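Local coordinates for CCHC-type domain-containing protein (Trypanosoma brucei brucei, PDB 7C45) that binds RNA and probably trims guide RNAs from their 3' ends as a metal-dependent exonuclease of the RNase D type, at residues Pro15-Asp20 and Lys67-Leu72; Ala39-Ala44 and Leu59-Ser64. All coordinates share one frame; numbering follows the deposited sequence.

Interaction 1: Pro15-Asp20 and Lys67-Leu72; sequences PYRVVD and KPVVFL
L72 packs against Y16 and, less closely, V18, all on the face of the sheet that also carries V70 and meets helix 182-202. Its CD1 comes to 3.7 Å from Y16 CD1 and also meets Y16 CB, the two side chains slanting across each other. Y16 swings CG between its backbone N and carbonyl carbon (chi1 67°), and the end of the ring leads away from the partner strand to reach L185 and E186. On the other face, which rests on helix 22-33, V19 CG2 lies 3.8 Å from F71 CD1, while V69 CG1 stands 3.6 Å above the plane of the F71 ring, toward its rim. Strands 16-19 and 70-74 run parallel, 16-19 forming the outer edge of the mixed sheet of the exonuclease domain, whose core is RNase H-like. Four backbone bonds join them alternately: P15 O and R17 O accept from V70 N and L72 N, and R17 N and V19 N donate to V70 O and L72 O. The V19 N to L72 O bond is 2.7 Å long. The solvent side lies at the P15 and K67 ends, where P15 CD merely approaches P68 O, P68 being the centre of an inverse gamma turn. R17 extends with CG anti to its N (chi1 -169°), then bends at chi3 and brings its guanidinium face over V69 CG2, 3.7 Å from CZ. K67 CE lies at the edge of the same group, near its plane, and R17 NH2 remains 5.5 Å from K67 NZ, two like charges not in contact.

Interaction 2: Ala39-Ala44 and Leu59-Ser64; sequences ALDIEA and LVQACS. With CA (calcium ion), chain E; CA (calcium ion), chain F; nucleotides of chain B.
Q61 reaches across to D41 and E43, its amide turned about 60° from the E43 carboxylate and 42° from that of D41. A bend at chi2 (95°) lays the amide over the neighbouring strand, where NE2 donates to E43 OE2 at 3.0 Å. That oxygen accepts the hydrogen bond on its anti lone pair, the one pointing away from OE1, and lies close to the amide plane. Q61 NE2 has two acceptors, E43 OE2 and A188 O, which fixes the turn of the amide and probably helps to position E43. Q61 OE1 accepts a weak bond from E43 N, whose stronger acceptor is L59 O. The carboxylates of D41 and E43 face the metal site: D41 splits its oxygens between two calcium ions, OD2 binding that of chain E at 2.2 Å and OD1 that of chain F at 2.4 Å. E43 OE2 binds the same ion as D41 OD2, at 2.3 Å. OP1 of U10 of chain B bridges both ions. E43 OE1 accepts from O3' of this nucleotide at 2.8 Å, and A44 adds bonds to O3' and O2'. This Asp-x-Glu strand is the first acidic motif of the DEDD exonucleases, with D191 supplying a further ligand. On the opposite face of the sheet I42 and V60 lie side by side, pointing the same way, and L40 CD2 meets A62 CB at 3.9 Å. The two antiparallel strands form the middle of the sheet, strand 97-100 bonding to 39-44 and strand 70-74 to 59-64, while helix 182-202 covers the face of A39, D41, L59 and C63.

Strands 57-64 and 70-74, consecutive in the chain, are neighbours in one sheet, so interaction 1 extends interaction 2 outward to the sheet edge; their centres lie about 10 Å apart. F71 N approaches A62 O at 2.8 Å, a probable hydrogen bond, and L72 CD2 packs on Q61 CG at 3.4 Å. Q61 thus has L72 on one flank and the metal-binding carboxylates on the other. L72 remains about 7 Å from E43, side chain to side chain, and about 9 Å from a calcium ion, while the nearest atoms of interaction 1 and the RNA are about 11 Å apart. Only interaction 2 holds metal ligands.

Interaction 1: Pro15-Asp20 and Lys67-Leu72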
loop_
_atom_site.group_PDB
_atom_site.type_symbol
_atom_site.label_atom_id
_atom_site.label_comp_id
_atom_site.label_asym_id
_atom_site.label_seq_id
_atom_site.Cartn_x
_atom_site.Cartn_y
_atom_site.Cartn_z
ATOM N N PRO A 15 -13.929 12.940 -0.622
ATOM C CA PRO A 15 -13.677 13.519 -1.940
ATOM C C PRO A 15 -12.199 13.820 -2.115
ATOM O O PRO A 15 -11.459 13.980 -1.153
ATOM C CB PRO A 15 -14.505 14.811 -1.930
ATOM C CG PRO A 15 -14.799 15.097 -0.492
ATOM C CD PRO A 15 -14.405 13.932 0.357
ATOM N N TYR A 16 -11.772 13.885 -3.364
ATOM C CA TYR A 16 -10.432 14.381 -3.639
ATOM C C TYR A 16 -10.448 15.894 -3.851
ATOM O O TYR A 16 -11.461 16.495 -4.230
ATOM C CB TYR A 16 -9.812 13.702 -4.865
ATOM C CG TYR A 16 -10.464 14.001 -6.190
ATOM C CD1 TYR A 16 -10.223 15.199 -6.850
ATOM C CD2 TYR A 16 -11.281 13.072 -6.812
ATOM C CE1 TYR A 16 -10.828 15.490 -8.066
ATOM C CE2 TYR A 16 -11.886 13.353 -8.027
ATOM C CZ TYR A 16 -11.643 14.553 -8.655
ATOM O OH TYR A 16 -12.231 14.839 -9.861
ATOM N N ARG A 17 -9.285 16.491 -3.635
ATOM C CA ARG A 17 -9.064 17.918 -3.835
ATOM C C ARG A 17 -7.725 18.089 -4.527
ATOM O O ARG A 17 -6.703 17.715 -3.958
ATOM C CB ARG A 17 -9.052 18.662 -2.508
ATOM C CG ARG A 17 -9.102 20.154 -2.635
ATOM C CD ARG A 17 -9.792 20.694 -1.398
ATOM N NE ARG A 17 -11.096 20.065 -1.270
ATOM C CZ ARG A 17 -11.737 19.885 -0.121
ATOM N NH1 ARG A 17 -12.928 19.292 -0.122
ATOM N NH2 ARG A 17 -11.185 20.272 1.029
ATOM N N VAL A 18 -7.740 18.652 -5.738
ATOM C CA VAL A 18 -6.504 18.877 -6.483
ATOM C C VAL A 18 -5.733 20.026 -5.853
ATOM O O VAL A 18 -6.277 21.116 -5.648
ATOM C CB VAL A 18 -6.805 19.179 -7.959
ATOM C CG1 VAL A 18 -5.503 19.544 -8.696
ATOM C CG2 VAL A 18 -7.491 18.010 -8.616
ATOM N N VAL A 19 -4.470 19.801 -5.562
ATOM C CA VAL A 19 -3.625 20.820 -4.953
ATOM C C VAL A 19 -2.631 21.253 -6.026
ATOM O O VAL A 19 -1.620 20.587 -6.265
ATOM C CB VAL A 19 -2.935 20.307 -3.681
ATOM C CG1 VAL A 19 -2.002 21.362 -3.099
ATOM C CG2 VAL A 19 -4.011 19.918 -2.647
ATOM N N ASP A 20 -2.928 22.370 -6.701
ATOM C CA ASP A 20 -2.137 22.746 -7.862
ATOM C C ASP A 20 -1.772 24.226 -7.884
ATOM O O ASP A 20 -1.255 24.702 -8.896
ATOM C CB ASP A 20 -2.858 22.350 -9.145
ATOM C CG ASP A 20 -4.230 22.974 -9.280
ATOM O OD1 ASP A 20 -4.741 23.609 -8.326
ATOM O OD2 ASP A 20 -4.812 22.783 -10.354
ATOM N N LYS A 67 -8.372 15.050 8.352
ATOM C CA LYS A 67 -9.363 15.698 7.508
ATOM C C LYS A 67 -9.943 14.693 6.522
ATOM O O LYS A 67 -9.203 13.867 5.974
ATOM C CB LYS A 67 -8.734 16.895 6.792
ATOM C CG LYS A 67 -9.717 17.729 6.012
ATOM C CD LYS A 67 -9.050 18.825 5.229
ATOM C CE LYS A 67 -9.946 20.045 5.163
ATOM N NZ LYS A 67 -10.474 20.412 6.512
ATOM N N PRO A 68 -11.253 14.708 6.283
ATOM C CA PRO A 68 -11.895 13.712 5.401
ATOM C C PRO A 68 -11.793 14.089 3.934
ATOM O O PRO A 68 -12.799 14.327 3.253
ATOM C CB PRO A 68 -13.352 13.740 5.893
ATOM C CG PRO A 68 -13.540 15.148 6.309
ATOM C CD PRO A 68 -12.257 15.539 6.973
ATOM N N VAL A 69 -10.558 14.132 3.427
ATOM C CA VAL A 69 -10.294 14.542 2.055
ATOM C C VAL A 69 -9.076 13.772 1.561
ATOM O O VAL A 69 -8.219 13.375 2.350
ATOM C CB VAL A 69 -10.048 16.073 1.943
ATOM C CG1 VAL A 69 -8.701 16.445 2.504
ATOM C CG2 VAL A 69 -10.160 16.559 0.503
ATOM N N VAL A 70 -8.984 13.600 0.250
ATOM C CA VAL A 70 -7.773 13.088 -0.394
ATOM C C VAL A 70 -7.112 14.254 -1.119
ATOM O O VAL A 70 -7.725 14.860 -2.004
ATOM C CB VAL A 70 -8.095 11.948 -1.374
ATOM C CG1 VAL A 70 -6.841 11.528 -2.163
ATOM C CG2 VAL A 70 -8.713 10.775 -0.625
ATOM N N PHE A 71 -5.899 14.606 -0.715
ATOM C CA PHE A 71 -5.187 15.675 -1.415
ATOM C C PHE A 71 -4.475 15.065 -2.609
ATOM O O PHE A 71 -3.765 14.073 -2.456
ATOM C CB PHE A 71 -4.176 16.364 -0.504
ATOM C CG PHE A 71 -4.794 17.174 0.624
ATOM C CD1 PHE A 71 -5.624 18.242 0.350
ATOM C CD2 PHE A 71 -4.475 16.881 1.956
ATOM C CE1 PHE A 71 -6.160 18.997 1.379
ATOM C CE2 PHE A 71 -5.011 17.618 2.997
ATOM C CZ PHE A 71 -5.843 18.684 2.714
ATOM N N LEU A 72 -4.664 15.645 -3.789
ATOM C CA LEU A 72 -3.913 15.236 -4.970
ATOM C C LEU A 72 -2.921 16.353 -5.264
ATOM O O LEU A 72 -3.289 17.384 -5.831
ATOM C CB LEU A 72 -4.822 14.976 -6.162
ATOM C CG LEU A 72 -5.925 13.945 -5.928
ATOM C CD1 LEU A 72 -6.823 13.897 -7.136
ATOM C CD2 LEU A 72 -5.296 12.577 -5.658
#

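Interaction 2: Ala39-Ala44 and Leu59-Ser64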
loop_
_atom_site.group_PDB
_atom_site.type_symbol
_atom_site.label_atom_id
_atom_site.label_comp_id
_atom_site.label_asym_id
_atom_site.label_seq_id
_atom_site.Cartn_x
_atom_site.Cartn_y
_atom_site.Cartn_z
ATOM N N ALA A 39 -1.608 8.488 4.819
ATOM C CA ALA A 39 -1.463 7.534 3.729
ATOM C C ALA A 39 -0.912 8.254 2.505
ATOM O O ALA A 39 -1.443 9.298 2.120
ATOM C CB ALA A 39 -2.808 6.902 3.397
ATOM N N LEU A 40 0.118 7.680 1.887
ATOM C CA LEU A 40 0.778 8.288 0.733
ATOM C C LEU A 40 0.801 7.342 -0.454
ATOM O O LEU A 40 0.821 6.122 -0.300
ATOM C CB LEU A 40 2.196 8.691 1.045
ATOM C CG LEU A 40 2.352 9.858 2.003
ATOM C CD1 LEU A 40 3.808 9.999 2.388
ATOM C CD2 LEU A 40 1.859 11.160 1.369
ATOM N N ASP A 41 0.839 7.941 -1.640
ATOM C CA ASP A 41 0.886 7.227 -2.904
ATOM C C ASP A 41 1.483 8.192 -3.922
ATOM O O ASP A 41 1.470 9.408 -3.724
ATOM C CB ASP A 41 -0.515 6.754 -3.282
ATOM C CG ASP A 41 -0.548 5.828 -4.476
ATOM O OD1 ASP A 41 0.467 5.234 -4.829
ATOM O OD2 ASP A 41 -1.639 5.697 -5.038
ATOM N N ILE A 42 2.018 7.644 -5.010
ATOM C CA ILE A 42 2.587 8.487 -6.064
ATOM C C ILE A 42 2.137 7.955 -7.412
ATOM O O ILE A 42 2.172 6.743 -7.649
ATOM C CB ILE A 42 4.129 8.536 -5.999
ATOM C CG1 ILE A 42 4.607 9.137 -4.672
ATOM C CG2 ILE A 42 4.679 9.320 -7.163
ATOM C CD1 ILE A 42 6.126 9.100 -4.516
ATOM N N GLU A 43 1.720 8.863 -8.304
ATOM C CA GLU A 43 1.552 8.548 -9.720
ATOM C C GLU A 43 2.645 9.227 -10.533
ATOM O O GLU A 43 2.876 10.430 -10.388
ATOM C CB GLU A 43 0.190 8.988 -10.262
ATOM C CG GLU A 43 -1.045 8.400 -9.538
ATOM C CD GLU A 43 -0.976 6.891 -9.323
ATOM O OE1 GLU A 43 -0.679 6.180 -10.303
ATOM O OE2 GLU A 43 -1.270 6.418 -8.183
ATOM N N ALA A 44 3.286 8.462 -11.417
ATOM C CA ALA A 44 4.418 8.975 -12.174
ATOM C C ALA A 44 4.215 8.696 -13.661
ATOM O O ALA A 44 3.437 7.825 -14.052
ATOM C CB ALA A 44 5.736 8.356 -11.677
ATOM N N LEU A 59 1.760 13.165 -9.695
ATOM C CA LEU A 59 0.954 13.400 -8.503
ATOM C C LEU A 59 1.602 12.748 -7.288
ATOM O O LEU A 59 2.201 11.679 -7.399
ATOM C CB LEU A 59 -0.460 12.821 -8.675
ATOM C CG LEU A 59 -1.313 13.341 -9.831
ATOM C CD1 LEU A 59 -2.641 12.582 -9.933
ATOM C CD2 LEU A 59 -1.535 14.874 -9.686
ATOM N N VAL A 60 1.498 13.402 -6.130
ATOM C CA VAL A 60 1.659 12.746 -4.836
ATOM C C VAL A 60 0.318 12.846 -4.125
ATOM O O VAL A 60 -0.267 13.929 -4.071
ATOM C CB VAL A 60 2.777 13.381 -3.994
ATOM C CG1 VAL A 60 2.799 12.763 -2.581
ATOM C CG2 VAL A 60 4.121 13.233 -4.709
ATOM N N GLN A 61 -0.206 11.712 -3.663
ATOM C CA GLN A 61 -1.537 11.668 -3.068
ATOM C C GLN A 61 -1.425 11.438 -1.567
ATOM O O GLN A 61 -0.545 10.715 -1.112
ATOM C CB GLN A 61 -2.385 10.579 -3.721
ATOM C CG GLN A 61 -2.447 10.738 -5.241
ATOM C CD GLN A 61 -1.411 9.897 -5.951
ATOM O OE1 GLN A 61 -0.271 10.322 -6.156
ATOM N NE2 GLN A 61 -1.791 8.691 -6.312
ATOM N N ALA A 62 -2.294 12.096 -0.792
ATOM C CA ALA A 62 -2.207 12.002 0.660
ATOM C C ALA A 62 -3.601 11.965 1.262
ATOM O O ALA A 62 -4.492 12.711 0.848
ATOM C CB ALA A 62 -1.442 13.167 1.276
ATOM N N CYS A 63 -3.766 11.125 2.268
ATOM C CA CYS A 63 -5.033 11.060 2.988
ATOM C C CYS A 63 -4.696 10.788 4.442
ATOM O O CYS A 63 -4.060 9.772 4.730
ATOM C CB CYS A 63 -5.921 9.970 2.407
ATOM S SG CYS A 63 -7.589 9.928 3.128
ATOM N N SER A 64 -5.086 11.699 5.337
ATOM C CA SER A 64 -4.674 11.637 6.732
ATOM C C SER A 64 -5.884 11.541 7.653
ATOM O O SER A 64 -7.029 11.714 7.243
ATOM C CB SER A 64 -3.830 12.855 7.116
ATOM O OG SER A 64 -4.644 13.887 7.655
HETATM CA CA CA E . -1.786 4.581 -6.924
HETATM CA CA CA F . 1.465 3.125 -5.378
ATOM P P U B 10 0.619 2.143 -8.013
ATOM O OP1 U B 10 -0.032 3.273 -7.325
ATOM O OP2 U B 10 -0.193 1.008 -8.547
ATOM O "O5'" U B 10 1.505 2.706 -9.218
ATOM C "C5'" U B 10 2.207 3.929 -9.073
ATOM C "C4'" U B 10 3.008 4.261 -10.304
ATOM O "O4'" U B 10 3.776 3.105 -10.689
ATOM C "C3'" U B 10 2.207 4.598 -11.550
ATOM O "O3'" U B 10 1.785 5.942 -11.574
ATOM C "C2'" U B 10 3.182 4.275 -12.670
ATOM O "O2'" U B 10 4.107 5.343 -12.823
ATOM C "C1'" U B 10 3.919 3.068 -12.091
ATOM N N1 U B 10 3.378 1.787 -12.581
ATOM C C2 U B 10 3.814 1.395 -13.826
ATOM O O2 U B 10 4.584 2.079 -14.485
ATOM N N3 U B 10 3.305 0.194 -14.253
ATOM C C4 U B 10 2.437 -0.625 -13.561
ATOM O O4 U B 10 2.070 -1.674 -14.082
ATOM C C5 U B 10 2.042 -0.152 -12.269
ATOM C C6 U B 10 2.519 1.016 -11.828
HETATM O O HOH W 1 3.185 4.579 -6.143
HETATM O O HOH W 2 -4.579 5.205 -6.760
HETATM O O HOH W 3 -3.061 3.754 -8.890
HETATM O O HOH W 4 0.338 1.575 -3.866
HETATM O O HOH W 5 3.086 2.760 -3.542
#